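Local coordinates for protein putative oxidoreductase (Mycobacterium avium, PDB 3QHA) that is a putative oxidoreductase of the 3-hydroxyisobutyrate dehydrogenase-like family, probably oxidising a hydroxy acid with NAD or NADP as cofactor, at residues 82-85 and 86-90; 105-108 and 109-113. One frame throughout, in Å; residues are numbered along the deposited sequence.

Contact 1: 82-85 and 86-90; sequences AQVR and EVVGE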
loop_
_atom_site.group_PDB
_atom_site.type_symbol
_atom_site.label_atom_id
_atom_site.label_comp_id
_atom_site.label_asym_id
_atom_site.label_seq_id
_atom_site.Cartn_x
_atom_site.Cartn_y
_atom_site.Cartn_z
ATOM N N ALA B 82 -19.542 3.667 -23.412
ATOM C CA ALA B 82 -20.202 3.573 -24.713
ATOM C C ALA B 82 -20.383 2.121 -25.135
ATOM O O ALA B 82 -21.458 1.732 -25.586
ATOM C CB ALA B 82 -19.413 4.339 -25.767
ATOM N N GLN B 83 -19.330 1.325 -24.971
ATOM C CA GLN B 83 -19.366 -0.096 -25.323
ATOM C C GLN B 83 -20.228 -0.921 -24.363
ATOM O O GLN B 83 -20.897 -1.863 -24.794
ATOM C CB GLN B 83 -17.947 -0.674 -25.403
ATOM C CG GLN B 83 -17.247 -0.386 -26.726
ATOM C CD GLN B 83 -15.789 -0.824 -26.740
ATOM O OE1 GLN B 83 -15.437 -1.879 -26.208
ATOM N NE2 GLN B 83 -14.934 -0.014 -27.360
ATOM N N VAL B 84 -20.216 -0.575 -23.075
ATOM C CA VAL B 84 -21.085 -1.245 -22.105
ATOM C C VAL B 84 -22.549 -1.029 -22.482
ATOM O O VAL B 84 -23.322 -1.983 -22.553
ATOM C CB VAL B 84 -20.843 -0.757 -20.656
ATOM C CG1 VAL B 84 -21.932 -1.281 -19.724
ATOM C CG2 VAL B 84 -19.466 -1.196 -20.167
ATOM N N ARG B 85 -22.912 0.227 -22.739
ATOM C CA ARG B 85 -24.270 0.569 -23.165
ATOM C C ARG B 85 -24.715 -0.228 -24.394
ATOM O O ARG B 85 -25.855 -0.688 -24.454
ATOM C CB ARG B 85 -24.390 2.075 -23.433
ATOM C CG ARG B 85 -24.452 2.907 -22.161
ATOM C CD ARG B 85 -24.213 4.385 -22.415
ATOM N NE ARG B 85 -24.096 5.124 -21.157
ATOM C CZ ARG B 85 -25.121 5.545 -20.415
ATOM N NH1 ARG B 85 -26.379 5.319 -20.789
ATOM N NH2 ARG B 85 -24.886 6.205 -19.286
ATOM N N GLU B 86 -23.813 -0.408 -25.358
ATOM C CA GLU B 86 -24.147 -1.138 -26.582
ATOM C C GLU B 86 -24.372 -2.633 -26.354
ATOM O O GLU B 86 -25.351 -3.190 -26.848
ATOM C CB GLU B 86 -23.074 -0.943 -27.654
ATOM C CG GLU B 86 -23.419 -1.645 -28.967
ATOM C CD GLU B 86 -22.706 -1.045 -30.158
ATOM O OE1 GLU B 86 -23.394 -0.634 -31.122
ATOM O OE2 GLU B 86 -21.459 -0.982 -30.125
ATOM N N VAL B 87 -23.464 -3.281 -25.628
ATOM C CA VAL B 87 -23.579 -4.716 -25.369
ATOM C C VAL B 87 -24.875 -5.038 -24.621
ATOM O O VAL B 87 -25.599 -5.957 -25.007
ATOM C CB VAL B 87 -22.362 -5.266 -24.584
ATOM C CG1 VAL B 87 -22.606 -6.702 -24.135
ATOM C CG2 VAL B 87 -21.097 -5.179 -25.433
ATOM N N VAL B 88 -25.180 -4.274 -23.572
ATOM C CA VAL B 88 -26.402 -4.510 -22.797
ATOM C C VAL B 88 -27.637 -4.219 -23.652
ATOM O O VAL B 88 -28.642 -4.921 -23.551
ATOM C CB VAL B 88 -26.463 -3.695 -21.468
ATOM C CG1 VAL B 88 -25.128 -3.748 -20.729
ATOM C CG2 VAL B 88 -26.889 -2.249 -21.718
ATOM N N GLY B 89 -27.551 -3.191 -24.496
ATOM C CA GLY B 89 -28.607 -2.881 -25.460
ATOM C C GLY B 89 -28.868 -4.017 -26.436
ATOM O O GLY B 89 -30.011 -4.266 -26.814
ATOM N N GLU B 90 -27.802 -4.705 -26.840
ATOM C CA GLU B 90 -27.899 -5.881 -27.710
ATOM C C GLU B 90 -28.458 -7.079 -26.936
ATOM O O GLU B 90 -29.313 -7.807 -27.442
ATOM C CB GLU B 90 -26.519 -6.205 -28.306
ATOM C CG GLU B 90 -26.393 -7.541 -29.050
ATOM C CD GLU B 90 -27.027 -7.542 -30.433
ATOM O OE1 GLU B 90 -27.623 -6.519 -30.833
ATOM O OE2 GLU B 90 -26.923 -8.578 -31.128
#

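Contact 2: 105-108 and 109-113; sequences STIS and DTTAV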
loop_
_atom_site.group_PDB
_atom_site.type_symbol
_atom_site.label_atom_id
_atom_site.label_comp_id
_atom_site.label_asym_id
_atom_site.label_seq_id
_atom_site.Cartn_x
_atom_site.Cartn_y
_atom_site.Cartn_z
ATOM N N SER B 105 -16.276 -3.596 -15.866
ATOM C CA SER B 105 -15.346 -2.585 -16.373
ATOM C C SER B 105 -15.804 -1.180 -15.997
ATOM O O SER B 105 -16.898 -0.993 -15.461
ATOM C CB SER B 105 -15.192 -2.711 -17.885
ATOM O OG SER B 105 -16.451 -2.707 -18.530
ATOM N N THR B 106 -14.957 -0.197 -16.283
ATOM C CA THR B 106 -15.198 1.168 -15.848
ATOM C C THR B 106 -16.442 1.778 -16.492
ATOM O O THR B 106 -16.606 1.757 -17.714
ATOM C CB THR B 106 -13.982 2.068 -16.122
ATOM O OG1 THR B 106 -12.827 1.518 -15.471
ATOM C CG2 THR B 106 -14.230 3.478 -15.600
ATOM N N ILE B 107 -17.317 2.298 -15.636
ATOM C CA ILE B 107 -18.479 3.074 -16.050
ATOM C C ILE B 107 -18.646 4.258 -15.093
ATOM O O ILE B 107 -18.084 4.262 -13.994
ATOM C CB ILE B 107 -19.772 2.218 -16.071
ATOM C CG1 ILE B 107 -20.052 1.594 -14.694
ATOM C CG2 ILE B 107 -19.671 1.137 -17.140
ATOM C CD1 ILE B 107 -21.204 0.605 -14.687
ATOM N N SER B 108 -19.391 5.270 -15.526
ATOM C CA SER B 108 -19.801 6.359 -14.640
ATOM C C SER B 108 -20.850 5.791 -13.688
ATOM O O SER B 108 -21.507 4.804 -14.026
ATOM C CB SER B 108 -20.386 7.517 -15.451
ATOM O OG SER B 108 -21.607 7.141 -16.068
ATOM N N ASP B 109 -21.017 6.387 -12.508
ATOM C CA ASP B 109 -21.973 5.827 -11.537
ATOM C C ASP B 109 -23.439 5.993 -11.972
ATOM O O ASP B 109 -24.286 5.182 -11.599
ATOM C CB ASP B 109 -21.735 6.344 -10.103
ATOM C CG ASP B 109 -22.101 7.808 -9.921
ATOM O OD1 ASP B 109 -22.712 8.137 -8.881
ATOM O OD2 ASP B 109 -21.771 8.628 -10.803
ATOM N N THR B 110 -23.731 7.014 -12.778
ATOM C CA THR B 110 -25.082 7.188 -13.324
ATOM C C THR B 110 -25.413 6.183 -14.436
ATOM O O THR B 110 -26.585 5.913 -14.689
ATOM C CB THR B 110 -25.324 8.628 -13.829
ATOM O OG1 THR B 110 -24.147 9.119 -14.479
ATOM C CG2 THR B 110 -25.680 9.549 -12.667
ATOM N N THR B 111 -24.393 5.624 -15.088
ATOM C CA THR B 111 -24.610 4.633 -16.149
ATOM C C THR B 111 -25.316 3.387 -15.622
ATOM O O THR B 111 -26.236 2.876 -16.260
ATOM C CB THR B 111 -23.284 4.213 -16.823
ATOM O OG1 THR B 111 -22.756 5.318 -17.564
ATOM C CG2 THR B 111 -23.497 3.038 -17.766
ATOM N N ALA B 112 -24.885 2.912 -14.457
ATOM C CA ALA B 112 -25.470 1.717 -13.844
ATOM C C ALA B 112 -26.939 1.935 -13.502
ATOM O O ALA B 112 -27.779 1.077 -13.771
ATOM C CB ALA B 112 -24.690 1.319 -12.593
ATOM N N VAL B 113 -27.236 3.090 -12.911
ATOM C CA VAL B 113 -28.608 3.471 -12.571
ATOM C C VAL B 113 -29.496 3.550 -13.816
ATOM O O VAL B 113 -30.618 3.040 -13.815
ATOM C CB VAL B 113 -28.648 4.831 -11.832
ATOM C CG1 VAL B 113 -30.086 5.272 -11.587
ATOM C CG2 VAL B 113 -27.886 4.749 -10.515
#

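Contact 1: 82-85 and 86-90
Helix 81-92, the helical limb of the beta-alpha-beta unit that runs from strand 73-76 to strand 100-103, makes a full turn where Val84 meets Val88. Their nearest methyls, CG1 of Val84 and CG1 of Val88, lie 4.2 Å apart, a loose apolar contact in which the two side chains are skewed to one another. The Val88 branches straddle the backbone more closely than they meet the other valine: its CG1 comes within 3.1 Å of Val84 O, and its CG2 turns to the neighbouring carbonyl, 3.3 Å from Arg85 O. This follows from a first torsion of -44°, which sets CG2 between the backbone N and the carbonyl carbon and tips both methyls back over the preceding turn. One residue earlier, Val87 presents CG2 to Gln83 O at 3.4 Å in a similar way, while its side chain also rests on Val65 and Ile76.

Successive i to i+4 backbone bonds hold the turn. The bond from Val88 N to Val84 O is 3.1 Å long and almost linear, with an N-H...O angle of 174°. Val87 N reaches Gln83 O at 3.0 Å, whereas the outer bonds, from Glu86 N to Ala82 O and from Gly89 N to Arg85 O, are more bent.

Arg85 and Glu86 send extended chains away from this turn. The Arg85 guanidinium makes a long, weak ion pair with Glu114. Val84 is buried against loop residues, Val78 among them, and Val88 against Ile76 of strand 73-76, with Gln83, Glu86 and Glu90 on the exposed side, the amphipathic pattern of a Rossmann-fold crossover helix.

Contact 2: 105-108 and 109-113
Ser108 and Thr111 turn their hydroxyls toward each other across the turn that leads into helix 109-119, Ser108 OG and Thr111 OG1 being 2.6 Å apart in a short hydrogen bond. Ser108 OG stands between its own backbone N and carbonyl carbon (chi1 67°), which swings it toward Thr111; Thr111 points its side chain back toward the loop to meet it. Beside the hydroxyl pair, Thr111 N bonds to Ser108 O at 3.2 Å, a bent i to i+3 bond whose donor lies well above the carbonyl plane.

Ile107 meets Thr111 and Ala112 with its carbon branches. Its CB faces Thr111 CB at 4.1 Å, and CD1, at the end of the chain, touches the Ala112 methyl CB at 4.1 Å. Thr111 thus offers its hydroxyl to Ser108 and its CG2 methyl to Ile107. Asp109 packs on Thr178 of helix 176-204 and forms a long, weak ion pair with Arg179, and it also packs on Leu265 of the second subunit.

Asp81 accepts from both Ser108 N and Thr111 OG1, tying down this strand-to-helix turn, the entry to the helix after strand 100-103 in the Rossmann-type domain.

How the contacts relate
Contact 1 lies within helix 81-92 and contact 2 at the entry to the next helix, 109-119; their centres are about 12 Å apart in the same Rossmann-type domain, and strand 100-103 runs between them in the chain. They meet directly. Arg85 NH2 lies 2.9 Å from Thr111 OG1, in a weak hydrogen bond, and Val84 CG2 packs 3.7 Å from Ser105 OG and 3.8 Å from Ile107 CG2. Arg85 and Asp81, both in helix 81-92, thus converge on the Thr111 hydroxyl. Val87 of contact 1 lies near, without touching, a Gly22-Gly24-Gly27 pattern consistent with a dinucleotide-binding loop, whereas Thr106 and Asp109 of contact 2 pack on the second subunit.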